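Molybdopterin-guanine dinucleotide biosynthesis protein A (MobA) (Archaeoglobus fulgidus, PDB 3NGW) probably acts as a GTP-binding nucleotidyltransferase that joins GMP to the molybdopterin cofactor. Local coordinates at residues 21-26 with 190-195; 122-127 with 174-179; 71-76 with 139-144; 78-81 with 85-88. All coordinates share one frame; numbering follows the deposited sequence.

In the fold
The four contacts show how bonding changes with place in an alpha-beta fold. Contacts 3 and 4 are buried and almost wholly apolar; they share helix 72-83, which leans on helix 135-143 in one and on strand 86-90 in the other, and their centres lie 12 Å apart. Contact 2, partly buried and nearest the middle of the chain, joins two loops through a bridging water as well as carbon packing, and touches contacts 3 and 4 through L126 and L127. Contact 1 lies farthest out, about 20 Å from the centre of the chain, and there a disulfide replaces packing as the main tie. I191 beside it still packs on I174 and F177 of contact 2.

Contact 1. Residues 21-26 with 190-195; sequences VMLCGK and EICSKM
C192 and S193, in the final turn of helix 182-194, face a tight hairpin that presents C24. At C192 the link is covalent: its SG is bonded to C24 SG at 2.0 Å. The C-S-S-C dihedral of 92° is close to the perpendicular that an unstrained disulfide prefers. To reach across, C192 places SG between its own backbone N and carbonyl carbon (chi1 72°). One methyl of L23, CD2, comes unusually near, 3.3 Å from C192 SG, a closeness that may owe something to the model. Beyond the pair, C192 rests on W31 of helix 28-36, and L23 continues inward against P94, F95 and L28.

S193 follows and adds little: its backbone N is 3.7 Å from C24 SG, and its hydroxyl turns back to a hydrogen bond with the carbonyl of E189, one turn earlier. E189 also serves the hairpin, for its carboxylate OE2 is hydrogen-bonded to C24 N.

The hairpin is a two-residue type I' turn from L23 to K26, closed by L23 N to K26 O at 2.7 Å and K26 N to L23 O at 3.0 Å. C24 takes the positive phi that such a turn requires, and its CB points toward the helix. The disulfide joins two residues 168 apart in sequence, a covalent tie that would be expected to hold as long as the cysteines stay oxidised.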
loop_
_atom_site.group_PDB
_atom_site.type_symbol
_atom_site.label_atom_id
_atom_site.label_comp_id
_atom_site.label_asym_id
_atom_site.label_seq_id
_atom_site.Cartn_x
_atom_site.Cartn_y
_atom_site.Cartn_z
ATOM N N VAL A 21 16.091 1.951 -0.663
ATOM C CA VAL A 21 16.268 2.601 -1.960
ATOM C C VAL A 21 16.391 4.116 -1.806
ATOM O O VAL A 21 15.601 4.747 -1.101
ATOM C CB VAL A 21 15.087 2.300 -2.899
ATOM C CG1 VAL A 21 15.276 3.010 -4.226
ATOM C CG2 VAL A 21 14.962 0.803 -3.104
HETATM N N MSE A 22 17.386 4.692 -2.474
HETATM C CA MSE A 22 17.637 6.130 -2.408
HETATM C C MSE A 22 16.906 6.904 -3.488
HETATM O O MSE A 22 17.201 6.761 -4.670
HETATM C CB MSE A 22 19.134 6.406 -2.531
HETATM C CG MSE A 22 19.925 6.007 -1.310
HETATM SE SE MSE A 22 19.560 7.182 0.181
HETATM C CE MSE A 22 20.859 8.572 -0.251
ATOM N N LEU A 23 15.961 7.732 -3.071
ATOM C CA LEU A 23 15.199 8.538 -4.003
ATOM C C LEU A 23 15.510 9.993 -3.697
ATOM O O LEU A 23 15.142 10.498 -2.639
ATOM C CB LEU A 23 13.712 8.293 -3.816
ATOM C CG LEU A 23 12.860 8.102 -5.067
ATOM C CD1 LEU A 23 11.437 8.462 -4.699
ATOM C CD2 LEU A 23 13.344 8.971 -6.217
ATOM N N CYS A 24 16.194 10.660 -4.619
ATOM C CA CYS A 24 16.558 12.056 -4.436
ATOM C C CYS A 24 17.259 12.270 -3.104
ATOM O O CYS A 24 16.934 13.194 -2.364
ATOM C CB CYS A 24 15.320 12.955 -4.524
ATOM S SG CYS A 24 15.006 13.590 -6.208
ATOM N N GLY A 25 18.219 11.397 -2.809
ATOM C CA GLY A 25 18.989 11.510 -1.584
ATOM C C GLY A 25 18.295 11.112 -0.296
ATOM O O GLY A 25 18.828 11.343 0.794
ATOM N N LYS A 26 17.115 10.513 -0.405
ATOM C CA LYS A 26 16.367 10.095 0.778
ATOM C C LYS A 26 15.842 8.674 0.581
ATOM O O LYS A 26 15.375 8.328 -0.496
ATOM C CB LYS A 26 15.199 11.056 1.013
ATOM C CG LYS A 26 14.408 10.802 2.286
ATOM C CD LYS A 26 13.041 11.470 2.197
ATOM C CE LYS A 26 13.156 12.966 1.963
ATOM N NZ LYS A 26 11.842 13.587 1.644
ATOM N N GLU A 190 14.133 11.167 -12.101
ATOM C CA GLU A 190 13.764 12.329 -12.909
ATOM C C GLU A 190 12.523 13.011 -12.344
ATOM O O GLU A 190 12.430 14.235 -12.329
ATOM C CB GLU A 190 13.486 11.918 -14.361
ATOM C CG GLU A 190 14.475 10.921 -14.959
ATOM C CD GLU A 190 14.155 10.558 -16.418
ATOM O OE1 GLU A 190 12.954 10.440 -16.768
ATOM O OE2 GLU A 190 15.113 10.372 -17.209
ATOM N N ILE A 191 11.572 12.208 -11.885
ATOM C CA ILE A 191 10.331 12.723 -11.325
ATOM C C ILE A 191 10.573 13.504 -10.035
ATOM O O ILE A 191 10.129 14.647 -9.912
ATOM C CB ILE A 191 9.328 11.572 -11.052
ATOM C CG1 ILE A 191 8.907 10.939 -12.381
ATOM C CG2 ILE A 191 8.112 12.087 -10.304
ATOM C CD1 ILE A 191 8.029 9.723 -12.233
ATOM N N CYS A 192 11.272 12.901 -9.075
ATOM C CA CYS A 192 11.541 13.586 -7.815
ATOM C C CYS A 192 12.459 14.784 -8.034
ATOM O O CYS A 192 12.547 15.660 -7.179
ATOM C CB CYS A 192 12.162 12.632 -6.783
ATOM S SG CYS A 192 13.888 12.143 -7.099
ATOM N N SER A 193 13.137 14.824 -9.179
ATOM C CA SER A 193 14.034 15.935 -9.492
ATOM C C SER A 193 13.247 17.157 -9.938
ATOM O O SER A 193 13.496 18.271 -9.476
ATOM C CB SER A 193 15.020 15.546 -10.593
ATOM O OG SER A 193 16.015 14.667 -10.099
ATOM N N LYS A 194 12.298 16.945 -10.843
ATOM C CA LYS A 194 11.479 18.040 -11.342
ATOM C C LYS A 194 10.553 18.583 -10.253
ATOM O O LYS A 194 10.061 19.705 -10.358
ATOM C CB LYS A 194 10.665 17.583 -12.560
ATOM C CG LYS A 194 9.745 18.656 -13.139
ATOM C CD LYS A 194 9.319 18.323 -14.564
ATOM C CE LYS A 194 10.516 18.353 -15.514
ATOM N NZ LYS A 194 10.139 18.063 -16.929
HETATM N N MSE A 195 10.323 17.798 -9.204
HETATM C CA MSE A 195 9.461 18.250 -8.116
HETATM C C MSE A 195 10.149 19.351 -7.313
HETATM O O MSE A 195 10.413 19.190 -6.122
HETATM C CB MSE A 195 9.103 17.090 -7.183
HETATM C CG MSE A 195 8.342 15.951 -7.848
HETATM SE SE MSE A 195 7.593 14.700 -6.545
HETATM C CE MSE A 195 5.708 15.028 -6.877
#

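Contact 2. Residues 122-127 with 174-179; sequences YPEPLL and ISFFNI
A single water is gripped from both loops: it donates to E124 OE2 at 2.7 Å and to the backbone F176 O at 2.9 Å. The other carboxylate oxygen stays within its own loop, where L126 N donates to E124 OE1 over 2.9 Å at an N-H...O angle of 158°, arriving on the anti side and 27° out of the carboxylate plane. With one oxygen held by the turn and the other by the water, rotation of the carboxylate is restrained. The chain gets there by setting CG anti to its backbone N and then bending at chi2.

The 122-127 loop belongs to a MobA-like domain of the GT-A clan; the other loop leads into helix 182-194. The side chain of N178 comes within about 5 Å of a bound calcium ion, and its ND2 is 3.5 Å from E124 OE2, with amide and carboxylate planes turned 38° apart.

E124 CG meets the F176 ring at its edge, 3.9 Å from CD1, with carboxylate and ring nearly coplanar. L127 crosses F176 almost perpendicularly and brings CD1 to 3.9 Å from CE1. L127 also packs on L104 of helix 98-111, and F176 lies against P118.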
loop_
_atom_site.group_PDB
_atom_site.type_symbol
_atom_site.label_atom_id
_atom_site.label_comp_id
_atom_site.label_asym_id
_atom_site.label_seq_id
_atom_site.Cartn_x
_atom_site.Cartn_y
_atom_site.Cartn_z
ATOM N N TYR A 122 -6.675 -2.434 -15.872
ATOM C CA TYR A 122 -6.351 -3.383 -14.824
ATOM C C TYR A 122 -6.418 -2.685 -13.469
ATOM O O TYR A 122 -6.109 -1.497 -13.364
ATOM C CB TYR A 122 -4.956 -3.956 -15.052
ATOM C CG TYR A 122 -4.812 -4.709 -16.355
ATOM C CD1 TYR A 122 -4.530 -4.038 -17.551
ATOM C CD2 TYR A 122 -4.939 -6.098 -16.391
ATOM C CE1 TYR A 122 -4.370 -4.740 -18.750
ATOM C CE2 TYR A 122 -4.784 -6.807 -17.580
ATOM C CZ TYR A 122 -4.497 -6.126 -18.753
ATOM O OH TYR A 122 -4.310 -6.846 -19.915
ATOM N N PRO A 123 -6.818 -3.419 -12.410
ATOM C CA PRO A 123 -6.928 -2.859 -11.062
ATOM C C PRO A 123 -5.584 -2.678 -10.382
ATOM O O PRO A 123 -4.597 -3.301 -10.764
ATOM C CB PRO A 123 -7.792 -3.883 -10.347
ATOM C CG PRO A 123 -7.307 -5.169 -10.953
ATOM C CD PRO A 123 -7.232 -4.835 -12.420
ATOM N N GLU A 124 -5.545 -1.800 -9.388
ATOM C CA GLU A 124 -4.330 -1.561 -8.622
ATOM C C GLU A 124 -4.719 -1.768 -7.170
ATOM O O GLU A 124 -5.096 -0.822 -6.483
ATOM C CB GLU A 124 -3.824 -0.141 -8.830
ATOM C CG GLU A 124 -2.682 0.210 -7.909
ATOM C CD GLU A 124 -1.629 -0.875 -7.846
ATOM O OE1 GLU A 124 -1.838 -1.871 -7.125
ATOM O OE2 GLU A 124 -0.591 -0.745 -8.525
ATOM N N PRO A 125 -4.634 -3.018 -6.684
ATOM C CA PRO A 125 -4.982 -3.408 -5.313
ATOM C C PRO A 125 -4.144 -2.835 -4.171
ATOM O O PRO A 125 -4.616 -2.781 -3.033
ATOM C CB PRO A 125 -4.889 -4.933 -5.353
ATOM C CG PRO A 125 -5.075 -5.272 -6.806
ATOM C CD PRO A 125 -4.264 -4.202 -7.480
ATOM N N LEU A 126 -2.910 -2.432 -4.461
ATOM C CA LEU A 126 -2.039 -1.901 -3.425
ATOM C C LEU A 126 -2.150 -0.388 -3.265
ATOM O O LEU A 126 -1.261 0.267 -2.729
ATOM C CB LEU A 126 -0.589 -2.318 -3.693
ATOM C CG LEU A 126 -0.412 -3.836 -3.702
ATOM C CD1 LEU A 126 1.054 -4.191 -3.726
ATOM C CD2 LEU A 126 -1.076 -4.427 -2.461
ATOM N N LEU A 127 -3.264 0.159 -3.731
ATOM C CA LEU A 127 -3.534 1.581 -3.613
ATOM C C LEU A 127 -5.054 1.680 -3.658
ATOM O O LEU A 127 -5.634 2.205 -4.609
ATOM C CB LEU A 127 -2.890 2.345 -4.770
ATOM C CG LEU A 127 -2.584 3.833 -4.562
ATOM C CD1 LEU A 127 -3.778 4.682 -4.875
ATOM C CD2 LEU A 127 -2.127 4.048 -3.127
ATOM N N ILE A 174 0.349 10.297 -11.056
ATOM C CA ILE A 174 1.682 9.915 -10.613
ATOM C C ILE A 174 1.599 9.036 -9.363
ATOM O O ILE A 174 2.543 8.326 -9.031
ATOM C CB ILE A 174 2.548 11.185 -10.342
ATOM C CG1 ILE A 174 4.015 10.799 -10.183
ATOM C CG2 ILE A 174 2.033 11.921 -9.115
ATOM C CD1 ILE A 174 4.612 10.181 -11.433
ATOM N N SER A 175 0.454 9.071 -8.688
ATOM C CA SER A 175 0.252 8.273 -7.484
ATOM C C SER A 175 0.382 6.769 -7.759
ATOM O O SER A 175 0.670 5.989 -6.851
ATOM C CB SER A 175 -1.138 8.554 -6.890
ATOM O OG SER A 175 -1.291 9.899 -6.490
ATOM N N PHE A 176 0.180 6.383 -9.017
ATOM C CA PHE A 176 0.221 4.980 -9.440
ATOM C C PHE A 176 1.572 4.488 -9.945
ATOM O O PHE A 176 1.730 3.318 -10.291
ATOM C CB PHE A 176 -0.855 4.756 -10.504
ATOM C CG PHE A 176 -2.249 4.882 -9.970
ATOM C CD1 PHE A 176 -2.847 3.816 -9.306
ATOM C CD2 PHE A 176 -2.935 6.088 -10.053
ATOM C CE1 PHE A 176 -4.115 3.942 -8.725
ATOM C CE2 PHE A 176 -4.199 6.228 -9.477
ATOM C CZ PHE A 176 -4.790 5.150 -8.806
ATOM N N PHE A 177 2.547 5.382 -9.981
ATOM C CA PHE A 177 3.878 5.035 -10.437
ATOM C C PHE A 177 4.548 4.090 -9.443
ATOM O O PHE A 177 4.693 4.405 -8.263
ATOM C CB PHE A 177 4.690 6.317 -10.616
ATOM C CG PHE A 177 6.134 6.086 -10.922
ATOM C CD1 PHE A 177 7.087 6.140 -9.917
ATOM C CD2 PHE A 177 6.542 5.794 -12.213
ATOM C CE1 PHE A 177 8.427 5.907 -10.196
ATOM C CE2 PHE A 177 7.878 5.562 -12.496
ATOM C CZ PHE A 177 8.821 5.618 -11.489
ATOM N N ASN A 178 4.950 2.921 -9.927
ATOM C CA ASN A 178 5.596 1.936 -9.075
ATOM C C ASN A 178 7.084 1.836 -9.362
ATOM O O ASN A 178 7.523 2.067 -10.486
ATOM C CB ASN A 178 4.953 0.559 -9.288
ATOM C CG ASN A 178 3.666 0.377 -8.494
ATOM O OD1 ASN A 178 3.684 -0.132 -7.372
ATOM N ND2 ASN A 178 2.549 0.799 -9.069
ATOM N N ILE A 179 7.854 1.496 -8.335
ATOM C CA ILE A 179 9.289 1.311 -8.487
ATOM C C ILE A 179 9.626 -0.151 -8.228
ATOM O O ILE A 179 9.626 -0.594 -7.079
ATOM C CB ILE A 179 10.096 2.136 -7.486
ATOM C CG1 ILE A 179 9.846 3.627 -7.706
ATOM C CG2 ILE A 179 11.577 1.804 -7.628
ATOM C CD1 ILE A 179 10.667 4.518 -6.789
HETATM O O HOH W 1 -0.250 1.211 -10.378
#

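Contact 3. Residues 71-76 with 139-144; sequences GSIAGI and ERAILQ
I142 drives its delta methyl onto the backbone of helix 72-83: its CD1 sits 3.4 Å from A74 CA, a rather short approach, and 3.6 Å from the carbonyl oxygen I73 O. The methyl of A74 adds a looser touch, CB to I142 CD1 at 4.0 Å. Alongside, I73 and I142 slide past each other in opposite directions, with I73 CG2 against I142 CG1 at 3.7 Å. I142 owes its reach to an extended outer chain (chi2 174°), while CG1 stands anti to its carbonyl carbon. A141 closes the edge of the patch, its CB 4.5 Å from I73 CD1.

In the GT-A-type domain this is helix-on-helix packing: the segments 72-76 and 139-143 cross at a steep angle, with 137° between their directions, and their axes approach to 9.3 Å. The small side chain of A74 probably allows I142 to come so near the backbone.

Further out, I73 also packs on L138 of the same partner helix and on I149 beyond it, and I142 leans on H77, one turn along from I73. At the margin the apolar seam gives way to charge, where E139 OE1 forms a salt bridge with R81 NH2.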
loop_
_atom_site.group_PDB
_atom_site.type_symbol
_atom_site.label_atom_id
_atom_site.label_comp_id
_atom_site.label_asym_id
_atom_site.label_seq_id
_atom_site.Cartn_x
_atom_site.Cartn_y
_atom_site.Cartn_z
ATOM N N GLY A 71 3.512 -11.860 1.773
ATOM C CA GLY A 71 2.945 -11.196 0.607
ATOM C C GLY A 71 2.040 -10.014 0.906
ATOM O O GLY A 71 1.889 -9.617 2.056
ATOM N N SER A 72 1.421 -9.463 -0.132
ATOM C CA SER A 72 0.542 -8.312 0.020
ATOM C C SER A 72 -0.753 -8.626 0.766
ATOM O O SER A 72 -1.170 -7.867 1.640
ATOM C CB SER A 72 0.224 -7.731 -1.354
ATOM O OG SER A 72 1.417 -7.343 -2.006
ATOM N N ILE A 73 -1.388 -9.739 0.408
ATOM C CA ILE A 73 -2.631 -10.163 1.048
ATOM C C ILE A 73 -2.458 -10.293 2.567
ATOM O O ILE A 73 -3.365 -9.972 3.332
ATOM C CB ILE A 73 -3.101 -11.530 0.509
ATOM C CG1 ILE A 73 -3.300 -11.471 -1.003
ATOM C CG2 ILE A 73 -4.407 -11.921 1.169
ATOM C CD1 ILE A 73 -3.672 -12.826 -1.611
ATOM N N ALA A 74 -1.295 -10.770 2.995
ATOM C CA ALA A 74 -1.025 -10.943 4.415
ATOM C C ALA A 74 -0.818 -9.596 5.090
ATOM O O ALA A 74 -1.113 -9.431 6.274
ATOM C CB ALA A 74 0.206 -11.817 4.604
ATOM N N GLY A 75 -0.305 -8.642 4.319
ATOM C CA GLY A 75 -0.053 -7.312 4.834
ATOM C C GLY A 75 -1.344 -6.535 4.993
ATOM O O GLY A 75 -1.527 -5.844 5.989
ATOM N N ILE A 76 -2.234 -6.642 4.009
ATOM C CA ILE A 76 -3.516 -5.952 4.065
ATOM C C ILE A 76 -4.333 -6.550 5.206
ATOM O O ILE A 76 -4.892 -5.825 6.036
ATOM C CB ILE A 76 -4.282 -6.107 2.734
ATOM C CG1 ILE A 76 -3.529 -5.374 1.624
ATOM C CG2 ILE A 76 -5.695 -5.546 2.859
ATOM C CD1 ILE A 76 -4.068 -5.659 0.224
ATOM N N GLU A 139 -7.961 -13.617 4.674
ATOM C CA GLU A 139 -7.314 -14.555 5.579
ATOM C C GLU A 139 -7.441 -15.988 5.088
ATOM O O GLU A 139 -6.514 -16.779 5.244
ATOM C CB GLU A 139 -7.907 -14.441 6.973
ATOM C CG GLU A 139 -7.328 -15.427 7.949
ATOM C CD GLU A 139 -7.794 -15.153 9.352
ATOM O OE1 GLU A 139 -8.989 -14.835 9.531
ATOM O OE2 GLU A 139 -6.971 -15.264 10.286
ATOM N N ARG A 140 -8.588 -16.324 4.504
ATOM C CA ARG A 140 -8.783 -17.672 3.989
ATOM C C ARG A 140 -7.755 -17.910 2.891
ATOM O O ARG A 140 -7.148 -18.980 2.816
ATOM C CB ARG A 140 -10.195 -17.850 3.426
ATOM C CG ARG A 140 -11.274 -17.850 4.487
ATOM C CD ARG A 140 -12.615 -18.298 3.928
ATOM N NE ARG A 140 -13.688 -18.053 4.893
ATOM C CZ ARG A 140 -14.360 -16.909 4.995
ATOM N NH1 ARG A 140 -14.084 -15.899 4.181
ATOM N NH2 ARG A 140 -15.292 -16.764 5.929
ATOM N N ALA A 141 -7.543 -16.893 2.060
ATOM C CA ALA A 141 -6.580 -16.985 0.965
ATOM C C ALA A 141 -5.166 -17.236 1.486
ATOM O O ALA A 141 -4.408 -18.024 0.915
ATOM C CB ALA A 141 -6.614 -15.707 0.137
ATOM N N ILE A 142 -4.826 -16.552 2.575
ATOM C CA ILE A 142 -3.516 -16.676 3.215
ATOM C C ILE A 142 -3.325 -18.090 3.772
ATOM O O ILE A 142 -2.268 -18.700 3.605
ATOM C CB ILE A 142 -3.366 -15.661 4.387
ATOM C CG1 ILE A 142 -3.501 -14.226 3.861
ATOM C CG2 ILE A 142 -2.026 -15.858 5.094
ATOM C CD1 ILE A 142 -3.509 -13.151 4.966
ATOM N N LEU A 143 -4.348 -18.606 4.439
ATOM C CA LEU A 143 -4.255 -19.932 5.019
ATOM C C LEU A 143 -4.262 -21.019 3.936
ATOM O O LEU A 143 -3.671 -22.083 4.120
ATOM C CB LEU A 143 -5.393 -20.140 6.028
ATOM C CG LEU A 143 -5.409 -19.170 7.226
ATOM C CD1 LEU A 143 -6.548 -19.530 8.165
ATOM C CD2 LEU A 143 -4.083 -19.224 7.987
ATOM N N GLN A 144 -4.909 -20.740 2.805
ATOM C CA GLN A 144 -4.965 -21.698 1.704
ATOM C C GLN A 144 -3.720 -21.633 0.827
ATOM O O GLN A 144 -3.580 -22.419 -0.107
ATOM C CB GLN A 144 -6.201 -21.450 0.833
ATOM C CG GLN A 144 -7.507 -21.731 1.543
ATOM C CD GLN A 144 -8.723 -21.304 0.751
ATOM O OE1 GLN A 144 -9.844 -21.390 1.244
ATOM N NE2 GLN A 144 -8.511 -20.848 -0.476
#

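Contact 4. Residues 78-81 with 85-88; sequences AALR and SCVV
Helix 72-83 turns back sharply into strand 86-90, and the contact is the inner corner of that helix-to-strand connection, where L80 and A79 meet C86. The sulfur of C86 is the meeting point: A79 CB lies 4.2 Å from C86 SG, and L80 CD2 reaches the same sulfur at 4.2 Å. C86 holds SG between its backbone N and carbonyl carbon (chi1 60°), and its CB points to the helix. L80 CB leaves the helix to the flank, but the side chain extends (chi2 179°) until CD2 arrives over the strand entrance, also 4.2 Å from S85 CA.

All three are van der Waals contacts, two on the sulfur and one on the backbone of S85. Neighbours extend the packing: A79 also rests on A4 of the neighbouring parallel strand, while L80 is shared with Y130 and with A135 and L138 of helix 135-143. S85 turns its side chain from the helix, and its OG is hydrogen-bonded to E109.

A helix packed on the parallel strand it leads into is the closing half of a beta-alpha-beta crossover, here from strand 62-63 through helix 72-83 to strand 86-90, passing strands 40-44 and 2-6 of the Rossmann-like sheet.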
loop_
_atom_site.group_PDB
_atom_site.type_symbol
_atom_site.label_atom_id
_atom_site.label_comp_id
_atom_site.label_asym_id
_atom_site.label_seq_id
_atom_site.Cartn_x
_atom_site.Cartn_y
_atom_site.Cartn_z
ATOM N N ALA A 78 -3.314 -8.047 7.831
ATOM C CA ALA A 78 -2.726 -7.623 9.092
ATOM C C ALA A 78 -3.257 -6.252 9.500
ATOM O O ALA A 78 -3.611 -6.032 10.662
ATOM C CB ALA A 78 -1.202 -7.579 8.973
ATOM N N ALA A 79 -3.303 -5.324 8.552
ATOM C CA ALA A 79 -3.802 -3.983 8.849
ATOM C C ALA A 79 -5.280 -4.025 9.240
ATOM O O ALA A 79 -5.694 -3.349 10.173
ATOM C CB ALA A 79 -3.595 -3.059 7.640
ATOM N N LEU A 80 -6.081 -4.811 8.529
ATOM C CA LEU A 80 -7.491 -4.896 8.866
ATOM C C LEU A 80 -7.695 -5.456 10.270
ATOM O O LEU A 80 -8.566 -4.988 11.008
ATOM C CB LEU A 80 -8.243 -5.749 7.846
ATOM C CG LEU A 80 -8.246 -5.137 6.441
ATOM C CD1 LEU A 80 -8.988 -6.052 5.503
ATOM C CD2 LEU A 80 -8.890 -3.755 6.460
ATOM N N ARG A 81 -6.889 -6.449 10.648
ATOM C CA ARG A 81 -7.000 -7.050 11.979
ATOM C C ARG A 81 -6.461 -6.112 13.062
ATOM O O ARG A 81 -6.805 -6.242 14.234
ATOM C CB ARG A 81 -6.239 -8.384 12.039
ATOM C CG ARG A 81 -6.773 -9.470 11.122
ATOM C CD ARG A 81 -8.230 -9.800 11.404
ATOM N NE ARG A 81 -8.698 -10.930 10.596
ATOM C CZ ARG A 81 -9.978 -11.238 10.400
ATOM N NH1 ARG A 81 -10.940 -10.503 10.948
ATOM N NH2 ARG A 81 -10.304 -12.285 9.658
ATOM N N SER A 85 -11.008 -0.837 8.904
ATOM C CA SER A 85 -10.999 -0.261 7.564
ATOM C C SER A 85 -9.878 0.750 7.420
ATOM O O SER A 85 -9.527 1.454 8.371
ATOM C CB SER A 85 -12.345 0.412 7.252
ATOM O OG SER A 85 -12.499 1.645 7.944
ATOM N N CYS A 86 -9.320 0.819 6.220
ATOM C CA CYS A 86 -8.225 1.734 5.940
ATOM C C CYS A 86 -7.992 1.747 4.452
ATOM O O CYS A 86 -8.638 1.015 3.713
ATOM C CB CYS A 86 -6.947 1.234 6.607
ATOM S SG CYS A 86 -6.435 -0.414 6.014
ATOM N N VAL A 87 -7.064 2.594 4.028
ATOM C CA VAL A 87 -6.670 2.669 2.634
ATOM C C VAL A 87 -5.257 2.118 2.658
ATOM O O VAL A 87 -4.488 2.422 3.574
ATOM C CB VAL A 87 -6.667 4.121 2.095
ATOM C CG1 VAL A 87 -8.087 4.566 1.802
ATOM C CG2 VAL A 87 -6.020 5.050 3.107
ATOM N N VAL A 88 -4.929 1.287 1.672
ATOM C CA VAL A 88 -3.610 0.673 1.585
ATOM C C VAL A 88 -2.770 1.392 0.545
ATOM O O VAL A 88 -3.273 1.844 -0.477
ATOM C CB VAL A 88 -3.717 -0.828 1.214
ATOM C CG1 VAL A 88 -2.328 -1.437 1.060
ATOM C CG2 VAL A 88 -4.498 -1.570 2.290
#